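Putative integron gene cassette protein (Uncultured bacterium, PDB 3FUY) is of unknown function, is encoded by a mobile integron gene cassette and may offer interaction sites on a novel fold. Local coordinates at residues V35-F40 with D63-K68; Q77-D82 with P90-R95; L113-G118 with E125-L130; K156-L161 with K171-K176. All blocks are in the same frame, centred on the assembly; numbering follows the deposited sequence.

Contact 1 (V35-F40 with D63-K68); sequences VTIRDF and DLCLDK
Cys65 and Leu66 of helix 59-79 both settle on Ile37 of strand 34-39. Cys65 comes first along the helix. Its SG lies 3.7 Å from Ile37 CD1, and its CB is close behind, 3.9 Å from the same methyl. The sulfur reaches the strand because it stands opposite the backbone N (chi1 -172°) and is swung to the side of its own carbonyl carbon. Leu66 follows. Its CB does not point straight at the strand, but CD2 makes the touch, 4.0 Å from Ile37 CG2. The two side chains cross at a slant. Ile37 thus divides its branches: the long arm, ending in CD1, goes to Cys65, and the short CG2 arm goes to Leu66. The isoleucine is buried, and Ile62 and Met69 of the same helix also pack on it. The opposite side of the strand serves the assembly. There Thr36 OG1 is hydrogen-bonded to the carbonyl O of Phe29 of a second subunit. Apolar residues of a helix laid over the inward-facing residue of a strand are typical of the core of an alpha/beta sandwich, here one layer of helix on a mixed sheet.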
loop_
_atom_site.group_PDB
_atom_site.type_symbol
_atom_site.label_atom_id
_atom_site.label_comp_id
_atom_site.label_asym_id
_atom_site.label_seq_id
_atom_site.Cartn_x
_atom_site.Cartn_y
_atom_site.Cartn_z
ATOM N N VAL B 35 -5.311 6.588 -2.146
ATOM C CA VAL B 35 -5.046 6.080 -0.799
ATOM C C VAL B 35 -6.104 5.068 -0.382
ATOM O O VAL B 35 -7.295 5.295 -0.559
ATOM C CB VAL B 35 -5.001 7.240 0.221
ATOM C CG1 VAL B 35 -4.964 6.709 1.661
ATOM C CG2 VAL B 35 -3.800 8.157 -0.063
ATOM N N THR B 36 -5.672 3.940 0.164
ATOM C CA THR B 36 -6.627 2.996 0.724
ATOM C C THR B 36 -6.691 3.177 2.239
ATOM O O THR B 36 -5.667 3.305 2.917
ATOM C CB THR B 36 -6.274 1.532 0.388
ATOM O OG1 THR B 36 -4.998 1.203 0.951
ATOM C CG2 THR B 36 -6.222 1.324 -1.118
ATOM N N ILE B 37 -7.904 3.185 2.769
ATOM C CA ILE B 37 -8.101 3.370 4.203
ATOM C C ILE B 37 -8.993 2.259 4.737
ATOM O O ILE B 37 -10.174 2.165 4.406
ATOM C CB ILE B 37 -8.716 4.745 4.504
ATOM C CG1 ILE B 37 -7.816 5.851 3.981
ATOM C CG2 ILE B 37 -8.902 4.941 6.003
ATOM C CD1 ILE B 37 -8.500 7.259 4.058
ATOM N N ARG B 38 -8.400 1.388 5.536
ATOM C CA ARG B 38 -9.111 0.265 6.104
ATOM C C ARG B 38 -9.300 0.575 7.586
ATOM O O ARG B 38 -8.315 0.687 8.311
ATOM C CB ARG B 38 -8.235 -0.993 5.954
ATOM C CG ARG B 38 -8.685 -2.175 6.787
ATOM C CD ARG B 38 -10.039 -2.618 6.367
ATOM N NE ARG B 38 -10.404 -3.958 6.839
ATOM C CZ ARG B 38 -11.643 -4.291 7.184
ATOM N NH1 ARG B 38 -12.599 -3.359 7.182
ATOM N NH2 ARG B 38 -11.931 -5.538 7.539
ATOM N N ASP B 39 -10.547 0.700 8.033
ATOM C CA ASP B 39 -10.859 0.930 9.455
ATOM C C ASP B 39 -11.276 -0.400 10.078
ATOM O O ASP B 39 -12.397 -0.855 9.885
ATOM C CB ASP B 39 -12.006 1.962 9.605
ATOM C CG ASP B 39 -12.329 2.292 11.082
ATOM O OD1 ASP B 39 -12.065 1.464 11.985
ATOM O OD2 ASP B 39 -12.862 3.392 11.345
ATOM N N PHE B 40 -10.373 -1.038 10.810
ATOM C CA PHE B 40 -10.681 -2.350 11.388
ATOM C C PHE B 40 -11.793 -2.277 12.426
ATOM O O PHE B 40 -12.727 -3.079 12.385
ATOM C CB PHE B 40 -9.440 -2.951 12.051
ATOM C CG PHE B 40 -8.396 -3.429 11.070
ATOM C CD1 PHE B 40 -8.586 -4.607 10.349
ATOM C CD2 PHE B 40 -7.225 -2.722 10.892
ATOM C CE1 PHE B 40 -7.615 -5.081 9.470
ATOM C CE2 PHE B 40 -6.242 -3.176 10.002
ATOM C CZ PHE B 40 -6.445 -4.370 9.289
ATOM N N ASP B 63 -8.166 12.930 7.093
ATOM C CA ASP B 63 -9.092 13.205 8.186
ATOM C C ASP B 63 -10.511 13.483 7.657
ATOM O O ASP B 63 -11.501 13.051 8.248
ATOM C CB ASP B 63 -8.606 14.389 9.027
ATOM C CG ASP B 63 -9.320 14.470 10.364
ATOM O OD1 ASP B 63 -9.220 13.505 11.140
ATOM O OD2 ASP B 63 -10.000 15.483 10.630
ATOM N N LEU B 64 -10.595 14.200 6.536
ATOM C CA LEU B 64 -11.869 14.458 5.862
ATOM C C LEU B 64 -12.498 13.127 5.486
ATOM O O LEU B 64 -13.667 12.860 5.775
ATOM C CB LEU B 64 -11.647 15.311 4.605
ATOM C CG LEU B 64 -12.908 15.748 3.845
ATOM C CD1 LEU B 64 -12.596 17.004 3.065
ATOM C CD2 LEU B 64 -13.392 14.670 2.902
ATOM N N CYS B 65 -11.700 12.268 4.867
ATOM C CA CYS B 65 -12.200 10.951 4.503
ATOM C C CYS B 65 -12.712 10.184 5.734
ATOM O O CYS B 65 -13.801 9.604 5.706
ATOM C CB CYS B 65 -11.140 10.157 3.731
ATOM S SG CYS B 65 -11.768 8.624 3.043
ATOM N N LEU B 66 -11.946 10.205 6.824
ATOM C CA LEU B 66 -12.405 9.550 8.051
ATOM C C LEU B 66 -13.734 10.133 8.557
ATOM O O LEU B 66 -14.600 9.396 9.031
ATOM C CB LEU B 66 -11.334 9.613 9.146
ATOM C CG LEU B 66 -10.074 8.775 8.867
ATOM C CD1 LEU B 66 -8.997 9.024 9.921
ATOM C CD2 LEU B 66 -10.420 7.300 8.788
ATOM N N ASP B 67 -13.900 11.451 8.465
ATOM C CA ASP B 67 -15.156 12.054 8.900
ATOM C C ASP B 67 -16.347 11.607 8.043
ATOM O O ASP B 67 -17.430 11.347 8.574
ATOM C CB ASP B 67 -15.058 13.583 8.942
ATOM C CG ASP B 67 -14.374 14.095 10.211
ATOM O OD1 ASP B 67 -14.114 13.294 11.132
ATOM O OD2 ASP B 67 -14.105 15.314 10.290
ATOM N N LYS B 68 -16.156 11.515 6.723
ATOM C CA LYS B 68 -17.229 11.034 5.855
ATOM C C LYS B 68 -17.505 9.534 6.085
ATOM O O LYS B 68 -18.648 9.087 6.023
ATOM C CB LYS B 68 -16.920 11.313 4.368
ATOM C CG LYS B 68 -16.675 12.786 4.026
ATOM C CD LYS B 68 -17.800 13.679 4.535
ATOM C CE LYS B 68 -17.380 15.158 4.502
ATOM N NZ LYS B 68 -18.499 16.079 4.851
#

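Contact 2 (Q77-D82 with P90-R95); sequences QSIGDD and PHIRIR
Ile79, at the end of helix 59-79, uses two branches to meet Pro90, just before strand 91-100, and Ile92 within it. Its CG2 is opposite the backbone N and lies against the proline ring, 3.8 Å from Pro90 CD. The other arm runs out through CG1 (chi2 -151°) and brings Ile79 CD1 to 3.7 Å from Ile92 CD1. The isoleucine crosses both partners at about a right angle. Gly80 breaks the helix with a positive phi, and the chain turns to Asp82. Here CG is wedged between the backbone N and the carbonyl carbon (chi1 62°), which sends the carboxylate toward Arg93. Arg93 bends at chi2 and chi3, and its NH1 approaches Asp82 OD2 to 3.5 Å in a salt bridge. The oxygen lies near the guanidinium plane, but the carboxylate is twisted 38° from it. A water donates to Asp82 OD2 at 2.6 Å, accepts from Arg93 NH1 at 2.9 Å, and is hydrogen-bonded in the ring plane to His91 ND1 at 2.8 Å. Arg93 NH2 has its own salt bridge to Asp170. The chemistry is divided: apolar packing at the helix end, and a water-assisted charge pair that probably steadies Arg93 between two acids.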
loop_
_atom_site.group_PDB
_atom_site.type_symbol
_atom_site.label_atom_id
_atom_site.label_comp_id
_atom_site.label_asym_id
_atom_site.label_seq_id
_atom_site.Cartn_x
_atom_site.Cartn_y
_atom_site.Cartn_z
ATOM N N GLN B 77 -26.538 3.620 11.133
ATOM C CA GLN B 77 -27.059 3.428 12.480
ATOM C C GLN B 77 -28.463 4.024 12.636
ATOM O O GLN B 77 -29.278 3.482 13.374
ATOM C CB GLN B 77 -26.088 4.014 13.519
ATOM C CG GLN B 77 -26.389 3.627 14.953
ATOM C CD GLN B 77 -26.432 2.125 15.149
ATOM O OE1 GLN B 77 -25.766 1.376 14.431
ATOM N NE2 GLN B 77 -27.222 1.674 16.121
ATOM N N SER B 78 -28.744 5.123 11.936
ATOM C CA SER B 78 -30.066 5.750 11.988
ATOM C C SER B 78 -31.122 4.944 11.244
ATOM O O SER B 78 -32.308 5.034 11.549
ATOM C CB SER B 78 -30.032 7.161 11.393
ATOM O OG SER B 78 -29.365 8.049 12.259
ATOM N N ILE B 79 -30.686 4.182 10.249
ATOM C CA ILE B 79 -31.604 3.421 9.415
ATOM C C ILE B 79 -31.901 2.069 10.031
ATOM O O ILE B 79 -32.970 1.502 9.820
ATOM C CB ILE B 79 -31.047 3.238 7.994
ATOM C CG1 ILE B 79 -31.253 4.523 7.197
ATOM C CG2 ILE B 79 -31.727 2.076 7.295
ATOM C CD1 ILE B 79 -31.413 4.307 5.690
ATOM N N GLY B 80 -30.953 1.565 10.808
ATOM C CA GLY B 80 -31.101 0.277 11.456
ATOM C C GLY B 80 -29.746 -0.289 11.828
ATOM O O GLY B 80 -28.763 -0.065 11.127
ATOM N N ASP B 81 -29.691 -1.027 12.931
ATOM C CA ASP B 81 -28.444 -1.617 13.406
ATOM C C ASP B 81 -27.966 -2.802 12.562
ATOM O O ASP B 81 -28.583 -3.870 12.576
ATOM C CB ASP B 81 -28.603 -2.071 14.855
ATOM C CG ASP B 81 -27.306 -2.564 15.446
ATOM O OD1 ASP B 81 -26.238 -2.139 14.955
ATOM O OD2 ASP B 81 -27.348 -3.371 16.394
ATOM N N ASP B 82 -26.845 -2.627 11.860
ATOM C CA ASP B 82 -26.337 -3.666 10.959
ATOM C C ASP B 82 -25.495 -4.742 11.649
ATOM O O ASP B 82 -24.873 -5.563 10.979
ATOM C CB ASP B 82 -25.540 -3.052 9.800
ATOM C CG ASP B 82 -24.310 -2.282 10.272
ATOM O OD1 ASP B 82 -24.225 -1.947 11.471
ATOM O OD2 ASP B 82 -23.422 -2.001 9.443
ATOM N N PRO B 90 -31.814 -1.891 4.916
ATOM C CA PRO B 90 -30.711 -1.819 3.947
ATOM C C PRO B 90 -29.344 -1.539 4.591
ATOM O O PRO B 90 -29.279 -1.068 5.728
ATOM C CB PRO B 90 -31.107 -0.640 3.061
ATOM C CG PRO B 90 -31.989 0.218 3.925
ATOM C CD PRO B 90 -32.689 -0.705 4.881
ATOM N N HIS B 91 -28.276 -1.831 3.851
ATOM C CA HIS B 91 -26.921 -1.430 4.217
ATOM C C HIS B 91 -26.541 -0.158 3.452
ATOM O O HIS B 91 -26.777 -0.058 2.240
ATOM C CB HIS B 91 -25.909 -2.506 3.822
ATOM C CG HIS B 91 -26.018 -3.790 4.586
ATOM N ND1 HIS B 91 -25.380 -4.001 5.792
ATOM C CD2 HIS B 91 -26.628 -4.958 4.276
ATOM C CE1 HIS B 91 -25.627 -5.230 6.210
ATOM N NE2 HIS B 91 -26.376 -5.834 5.306
ATOM N N ILE B 92 -25.939 0.808 4.141
ATOM C CA ILE B 92 -25.365 1.962 3.466
ATOM C C ILE B 92 -23.865 1.881 3.676
ATOM O O ILE B 92 -23.398 1.909 4.811
ATOM C CB ILE B 92 -25.869 3.297 4.054
ATOM C CG1 ILE B 92 -27.391 3.335 4.117
ATOM C CG2 ILE B 92 -25.367 4.448 3.230
ATOM C CD1 ILE B 92 -27.933 4.706 4.512
ATOM N N ARG B 93 -23.105 1.773 2.594
ATOM C CA ARG B 93 -21.674 1.535 2.713
ATOM C C ARG B 93 -20.879 2.565 1.941
ATOM O O ARG B 93 -21.194 2.861 0.788
ATOM C CB ARG B 93 -21.324 0.133 2.195
ATOM C CG ARG B 93 -22.155 -0.984 2.806
ATOM C CD ARG B 93 -21.947 -1.085 4.328
ATOM N NE ARG B 93 -20.541 -1.257 4.705
ATOM C CZ ARG B 93 -20.132 -1.422 5.963
ATOM N NH1 ARG B 93 -21.022 -1.460 6.946
ATOM N NH2 ARG B 93 -18.843 -1.568 6.242
ATOM N N ILE B 94 -19.836 3.118 2.558
ATOM C CA ILE B 94 -19.007 4.066 1.823
ATOM C C ILE B 94 -18.060 3.290 0.897
ATOM O O ILE B 94 -17.656 2.164 1.213
ATOM C CB ILE B 94 -18.232 4.998 2.773
ATOM C CG1 ILE B 94 -17.670 6.189 2.011
ATOM C CG2 ILE B 94 -17.111 4.239 3.515
ATOM C CD1 ILE B 94 -17.182 7.328 2.929
ATOM N N ARG B 95 -17.721 3.867 -0.254
ATOM C CA ARG B 95 -16.765 3.220 -1.152
ATOM C C ARG B 95 -15.556 4.097 -1.388
ATOM O O ARG B 95 -14.408 3.646 -1.299
ATOM C CB ARG B 95 -17.418 2.883 -2.498
ATOM C CG ARG B 95 -18.576 1.926 -2.400
ATOM C CD ARG B 95 -18.196 0.613 -1.702
ATOM N NE ARG B 95 -19.362 -0.260 -1.643
ATOM C CZ ARG B 95 -19.605 -1.154 -0.694
ATOM N NH1 ARG B 95 -18.753 -1.330 0.325
ATOM N NH2 ARG B 95 -20.716 -1.871 -0.761
HETATM O O HOH W 1 -23.934 -1.883 6.936
#

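Contact 3 (L113-G118 with E125-L130); sequences LIVGTG and ETAEEL
Strand 113-116 and helix 125-130 run nearly antiparallel, at 153°, and their axes approach to 9.7 Å. They are the first two elements of a beta-alpha-beta unit that strand 150-160 completes, so this contact lays the connecting helix against the sheet. Leu113 and Val115 both point at the helix. Leu113 makes the closer approach. Its CG stands opposite the backbone N (chi1 179°), and the branch that touches is CD2. This methyl sits on the first part of Glu128, 3.6 Å from Glu128 CG and 3.8 Å from Glu128 CA, and the two side chains cross at about a right angle. The glutamate offers its aliphatic stem here. Its chain is extended beyond CG and carries the carboxylate onward, and Leu157 of strand 150-160 also packs on this residue. Ile92 and Met155, from the strands flanking strand 106-116, also touch the leucine. Further along the strand Val115 meets the helix through a short partner, Ala127. Pro90 is packed against both residues, so the small alanine methyl belongs to a wider apolar cluster. In this pair CG1 of Val115 makes the touch, at 4.1 Å from CB of Ala127.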
loop_
_atom_site.group_PDB
_atom_site.type_symbol
_atom_site.label_atom_id
_atom_site.label_comp_id
_atom_site.label_asym_id
_atom_site.label_seq_id
_atom_site.Cartn_x
_atom_site.Cartn_y
_atom_site.Cartn_z
ATOM N N LEU B 113 -26.043 1.568 -1.671
ATOM C CA LEU B 113 -27.191 1.170 -0.866
ATOM C C LEU B 113 -27.519 -0.271 -1.233
ATOM O O LEU B 113 -27.823 -0.571 -2.391
ATOM C CB LEU B 113 -28.417 2.058 -1.122
ATOM C CG LEU B 113 -29.682 1.684 -0.335
ATOM C CD1 LEU B 113 -29.600 2.177 1.104
ATOM C CD2 LEU B 113 -30.947 2.233 -1.006
ATOM N N ILE B 114 -27.449 -1.164 -0.258
ATOM C CA ILE B 114 -27.721 -2.577 -0.513
ATOM C C ILE B 114 -29.025 -3.014 0.143
ATOM O O ILE B 114 -29.144 -2.982 1.363
ATOM C CB ILE B 114 -26.556 -3.481 -0.030
ATOM C CG1 ILE B 114 -25.218 -2.967 -0.569
ATOM C CG2 ILE B 114 -26.784 -4.922 -0.466
ATOM C CD1 ILE B 114 -23.991 -3.689 0.018
ATOM N N VAL B 115 -30.006 -3.409 -0.674
ATOM C CA VAL B 115 -31.263 -3.950 -0.161
ATOM C C VAL B 115 -31.356 -5.444 -0.450
ATOM O O VAL B 115 -30.629 -5.968 -1.287
ATOM C CB VAL B 115 -32.511 -3.227 -0.741
ATOM C CG1 VAL B 115 -32.511 -1.758 -0.349
ATOM C CG2 VAL B 115 -32.565 -3.374 -2.250
ATOM N N GLY B 116 -32.244 -6.132 0.256
ATOM C CA GLY B 116 -32.392 -7.570 0.086
ATOM C C GLY B 116 -33.085 -7.898 -1.227
ATOM O O GLY B 116 -34.009 -7.197 -1.631
ATOM N N THR B 117 -32.636 -8.957 -1.896
ATOM C CA THR B 117 -33.239 -9.372 -3.162
ATOM C C THR B 117 -34.763 -9.479 -3.054
ATOM O O THR B 117 -35.476 -9.276 -4.041
ATOM C CB THR B 117 -32.667 -10.721 -3.664
ATOM O OG1 THR B 117 -32.647 -11.660 -2.583
ATOM C CG2 THR B 117 -31.246 -10.552 -4.187
ATOM N N GLY B 118 -35.257 -9.778 -1.854
ATOM C CA GLY B 118 -36.681 -9.989 -1.647
ATOM C C GLY B 118 -37.481 -8.755 -1.263
ATOM O O GLY B 118 -38.557 -8.863 -0.664
ATOM N N GLU B 125 -38.055 1.935 -2.876
ATOM C CA GLU B 125 -38.220 3.369 -3.012
ATOM C C GLU B 125 -38.167 4.014 -1.637
ATOM O O GLU B 125 -37.622 5.105 -1.479
ATOM C CB GLU B 125 -39.533 3.692 -3.735
ATOM C CG GLU B 125 -39.484 3.369 -5.231
ATOM C CD GLU B 125 -40.856 3.343 -5.896
ATOM O OE1 GLU B 125 -41.865 3.115 -5.189
ATOM O OE2 GLU B 125 -40.920 3.537 -7.133
ATOM N N THR B 126 -38.732 3.325 -0.649
ATOM C CA THR B 126 -38.717 3.785 0.736
ATOM C C THR B 126 -37.307 3.784 1.352
ATOM O O THR B 126 -36.905 4.752 1.991
ATOM C CB THR B 126 -39.673 2.946 1.616
ATOM O OG1 THR B 126 -41.024 3.147 1.181
ATOM C CG2 THR B 126 -39.565 3.360 3.069
ATOM N N ALA B 127 -36.559 2.701 1.157
ATOM C CA ALA B 127 -35.197 2.632 1.680
ATOM C C ALA B 127 -34.298 3.688 1.031
ATOM O O ALA B 127 -33.482 4.326 1.700
ATOM C CB ALA B 127 -34.614 1.234 1.493
ATOM N N GLU B 128 -34.474 3.881 -0.268
ATOM C CA GLU B 128 -33.691 4.840 -1.024
ATOM C C GLU B 128 -33.895 6.275 -0.541
ATOM O O GLU B 128 -32.939 7.032 -0.425
ATOM C CB GLU B 128 -34.028 4.732 -2.511
ATOM C CG GLU B 128 -33.528 3.452 -3.137
ATOM C CD GLU B 128 -34.059 3.226 -4.537
ATOM O OE1 GLU B 128 -34.211 4.218 -5.287
ATOM O OE2 GLU B 128 -34.310 2.050 -4.887
ATOM N N GLU B 129 -35.139 6.642 -0.255
ATOM C CA GLU B 129 -35.437 8.008 0.173
ATOM C C GLU B 129 -34.984 8.280 1.595
ATOM O O GLU B 129 -34.458 9.345 1.887
ATOM C CB GLU B 129 -36.930 8.314 0.037
ATOM C CG GLU B 129 -37.391 8.365 -1.406
ATOM C CD GLU B 129 -36.554 9.313 -2.243
ATOM O OE1 GLU B 129 -36.569 10.531 -1.957
ATOM O OE2 GLU B 129 -35.877 8.840 -3.188
ATOM N N LEU B 130 -35.202 7.311 2.476
ATOM C CA LEU B 130 -34.765 7.421 3.857
ATOM C C LEU B 130 -33.247 7.545 3.918
ATOM O O LEU B 130 -32.717 8.442 4.571
ATOM C CB LEU B 130 -35.234 6.215 4.659
ATOM C CG LEU B 130 -34.934 6.295 6.151
ATOM C CD1 LEU B 130 -35.669 7.481 6.764
ATOM C CD2 LEU B 130 -35.304 4.997 6.842
#

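Contact 4 (K156-L161 with K171-K176); sequences KLREEL and KDEYYK
Arg158 reaches out from strand 150-160 with its chain extended from CG to NE (chi2 -179°), which lays it across the Tyr174 ring. Glu160 instead folds at chi2 (-79°) and brings its carboxylate to the tyrosine hydroxyl. Here the C-terminal tail, wound into a short 3-10 turn at 172-175, packs back on the outermost strand of this chain's sheet. The tyrosine ring is held between two aliphatic stems. Lys171 CB lies over one face. On the opposite face Arg158 CD makes a CH-pi contact, 4.0 Å from the centroid of the Tyr174 ring. The guanidinium and ring planes are 36° apart. Arg158 NE forms a salt bridge with Asp112 of the neighbouring strand. Tyr174 OH donates a 2.8 Å hydrogen bond to Glu160 OE2, which it meets from above the carboxylate plane. A phenylalanine in place of Tyr174 would probably leave Glu160 OE2 without this donor and its carboxylate freer to turn. Within the turn, Asp172 OD2 is hydrogen-bonded to Ser33 OG of a second subunit. Two waters complete the junction. One accepts from Lys156 NZ and from Arg158 NH2, both at 2.9 Å, and lies in the guanidinium plane. This water is also 2.9 Å from Tyr174 O, across the contact. The other water links Lys171 to Glu160: it accepts from Lys171 NZ at 2.6 Å and donates to Glu160 OE2 at 2.5 Å.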
loop_
_atom_site.group_PDB
_atom_site.type_symbol
_atom_site.label_atom_id
_atom_site.label_comp_id
_atom_site.label_asym_id
_atom_site.label_seq_id
_atom_site.Cartn_x
_atom_site.Cartn_y
_atom_site.Cartn_z
ATOM N N LYS B 156 -25.102 4.253 -5.408
ATOM C CA LYS B 156 -25.331 3.112 -6.278
ATOM C C LYS B 156 -26.267 2.147 -5.561
ATOM O O LYS B 156 -26.153 1.944 -4.345
ATOM C CB LYS B 156 -23.989 2.430 -6.602
ATOM C CG LYS B 156 -24.086 1.322 -7.620
ATOM C CD LYS B 156 -22.749 0.637 -7.861
ATOM C CE LYS B 156 -21.748 1.573 -8.493
ATOM N NZ LYS B 156 -20.400 0.935 -8.559
ATOM N N LEU B 157 -27.203 1.561 -6.299
ATOM C CA LEU B 157 -28.159 0.632 -5.714
ATOM C C LEU B 157 -27.799 -0.814 -6.053
ATOM O O LEU B 157 -27.475 -1.138 -7.195
ATOM C CB LEU B 157 -29.573 0.949 -6.198
ATOM C CG LEU B 157 -29.949 2.431 -6.213
ATOM C CD1 LEU B 157 -31.249 2.680 -7.006
ATOM C CD2 LEU B 157 -30.077 2.947 -4.790
ATOM N N ARG B 158 -27.851 -1.680 -5.049
ATOM C CA ARG B 158 -27.537 -3.089 -5.243
ATOM C C ARG B 158 -28.631 -3.899 -4.602
ATOM O O ARG B 158 -29.299 -3.437 -3.683
ATOM C CB ARG B 158 -26.184 -3.458 -4.593
ATOM C CG ARG B 158 -24.967 -2.812 -5.251
ATOM C CD ARG B 158 -23.670 -3.236 -4.578
ATOM N NE ARG B 158 -22.479 -2.690 -5.237
ATOM C CZ ARG B 158 -21.949 -3.179 -6.357
ATOM N NH1 ARG B 158 -22.499 -4.242 -6.939
ATOM N NH2 ARG B 158 -20.863 -2.618 -6.890
ATOM N N GLU B 159 -28.817 -5.117 -5.086
ATOM C CA GLU B 159 -29.625 -6.073 -4.361
ATOM C C GLU B 159 -28.796 -7.338 -4.203
ATOM O O GLU B 159 -27.967 -7.674 -5.056
ATOM C CB GLU B 159 -30.972 -6.336 -5.043
ATOM C CG GLU B 159 -30.938 -7.238 -6.265
ATOM C CD GLU B 159 -32.337 -7.469 -6.856
ATOM O OE1 GLU B 159 -33.185 -8.104 -6.188
ATOM O OE2 GLU B 159 -32.584 -7.016 -7.994
ATOM N N GLU B 160 -28.998 -8.009 -3.080
ATOM C CA GLU B 160 -28.208 -9.163 -2.722
ATOM C C GLU B 160 -29.045 -9.979 -1.770
ATOM O O GLU B 160 -29.851 -9.436 -1.030
ATOM C CB GLU B 160 -26.924 -8.724 -2.014
ATOM C CG GLU B 160 -25.995 -7.861 -2.851
ATOM C CD GLU B 160 -25.176 -8.673 -3.835
ATOM O OE1 GLU B 160 -25.374 -9.904 -3.901
ATOM O OE2 GLU B 160 -24.340 -8.080 -4.547
ATOM N N LEU B 161 -28.859 -11.292 -1.784
ATOM C CA LEU B 161 -29.489 -12.119 -0.784
ATOM C C LEU B 161 -28.660 -11.947 0.479
ATOM O O LEU B 161 -27.522 -12.411 0.546
ATOM C CB LEU B 161 -29.495 -13.577 -1.241
ATOM C CG LEU B 161 -30.268 -14.562 -0.365
ATOM C CD1 LEU B 161 -31.701 -14.100 -0.182
ATOM C CD2 LEU B 161 -30.224 -15.956 -0.982
ATOM N N LYS B 171 -17.563 -6.408 0.112
ATOM C CA LYS B 171 -16.867 -7.294 -0.825
ATOM C C LYS B 171 -15.954 -6.489 -1.750
ATOM O O LYS B 171 -16.299 -5.377 -2.147
ATOM C CB LYS B 171 -17.897 -8.063 -1.654
ATOM C CG LYS B 171 -17.400 -9.342 -2.266
ATOM C CD LYS B 171 -18.397 -9.868 -3.292
ATOM C CE LYS B 171 -19.798 -9.987 -2.693
ATOM N NZ LYS B 171 -20.792 -10.449 -3.716
ATOM N N ASP B 172 -14.799 -7.052 -2.095
ATOM C CA ASP B 172 -13.802 -6.336 -2.886
ATOM C C ASP B 172 -14.323 -5.869 -4.244
ATOM O O ASP B 172 -13.916 -4.817 -4.747
ATOM C CB ASP B 172 -12.515 -7.157 -3.049
ATOM C CG ASP B 172 -12.708 -8.423 -3.887
ATOM O OD1 ASP B 172 -13.851 -8.721 -4.318
ATOM O OD2 ASP B 172 -11.693 -9.125 -4.111
ATOM N N GLU B 173 -15.235 -6.647 -4.813
ATOM C CA GLU B 173 -15.887 -6.331 -6.086
ATOM C C GLU B 173 -16.514 -4.921 -6.086
ATOM O O GLU B 173 -16.450 -4.180 -7.081
ATOM C CB GLU B 173 -16.948 -7.413 -6.352
ATOM C CG GLU B 173 -18.050 -7.079 -7.345
ATOM C CD GLU B 173 -19.208 -8.080 -7.269
ATOM O OE1 GLU B 173 -19.056 -9.118 -6.589
ATOM O OE2 GLU B 173 -20.270 -7.833 -7.885
ATOM N N TYR B 174 -17.104 -4.548 -4.958
ATOM C CA TYR B 174 -17.789 -3.262 -4.836
ATOM C C TYR B 174 -16.866 -2.051 -4.920
ATOM O O TYR B 174 -17.347 -0.914 -4.935
ATOM C CB TYR B 174 -18.581 -3.186 -3.532
ATOM C CG TYR B 174 -19.594 -4.282 -3.326
ATOM C CD1 TYR B 174 -20.244 -4.874 -4.401
ATOM C CD2 TYR B 174 -19.920 -4.714 -2.043
ATOM C CE1 TYR B 174 -21.183 -5.879 -4.201
ATOM C CE2 TYR B 174 -20.854 -5.715 -1.831
ATOM C CZ TYR B 174 -21.486 -6.295 -2.913
ATOM O OH TYR B 174 -22.430 -7.287 -2.695
ATOM N N TYR B 175 -15.553 -2.281 -4.956
ATOM C CA TYR B 175 -14.586 -1.185 -5.008
ATOM C C TYR B 175 -13.862 -1.077 -6.350
ATOM O O TYR B 175 -13.039 -0.185 -6.534
ATOM C CB TYR B 175 -13.555 -1.326 -3.877
ATOM C CG TYR B 175 -14.160 -1.145 -2.505
ATOM C CD1 TYR B 175 -14.109 0.084 -1.853
ATOM C CD2 TYR B 175 -14.815 -2.186 -1.878
ATOM C CE1 TYR B 175 -14.687 0.253 -0.585
ATOM C CE2 TYR B 175 -15.394 -2.031 -0.625
ATOM C CZ TYR B 175 -15.326 -0.807 0.016
ATOM O OH TYR B 175 -15.899 -0.659 1.263
ATOM N N LYS B 176 -14.150 -1.998 -7.264
ATOM C CA LYS B 176 -13.473 -2.028 -8.563
ATOM C C LYS B 176 -13.471 -0.695 -9.315
ATOM O O LYS B 176 -12.511 -0.393 -10.023
ATOM C CB LYS B 176 -14.072 -3.101 -9.468
ATOM C CG LYS B 176 -13.549 -4.500 -9.229
ATOM C CD LYS B 176 -13.991 -5.423 -10.363
ATOM C CE LYS B 176 -13.898 -6.895 -9.970
ATOM N NZ LYS B 176 -15.066 -7.657 -10.521
HETATM O O HOH W 2 -19.929 -0.061 -5.868
HETATM O O HOH W 3 -22.460 -9.502 -5.447
#

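All four contacts reach the same mixed sheet. Contact 1 is buried, contacts 2 and 3 are partly buried, and contact 4 lies at the surface. Contacts 1 and 2 share helix 59-79, with centres about 17 Å apart. Contact 3 uses helix 121-138, and Pro90 of contact 2 packs against its Ala127 and Leu113. Strand 106-116 joins contact 3 to contact 4 through probable backbone hydrogen bonds between Leu113 and both Lys156 and Arg158. The chemistry changes with place rather than depth alone. Contacts 1 and 3 are apolar, contact 2 adds a charge pair and water, and contact 4 combines a CH-pi contact with a hydrogen bond and bridging waters. Contacts 1 and 4 also touch the second subunit.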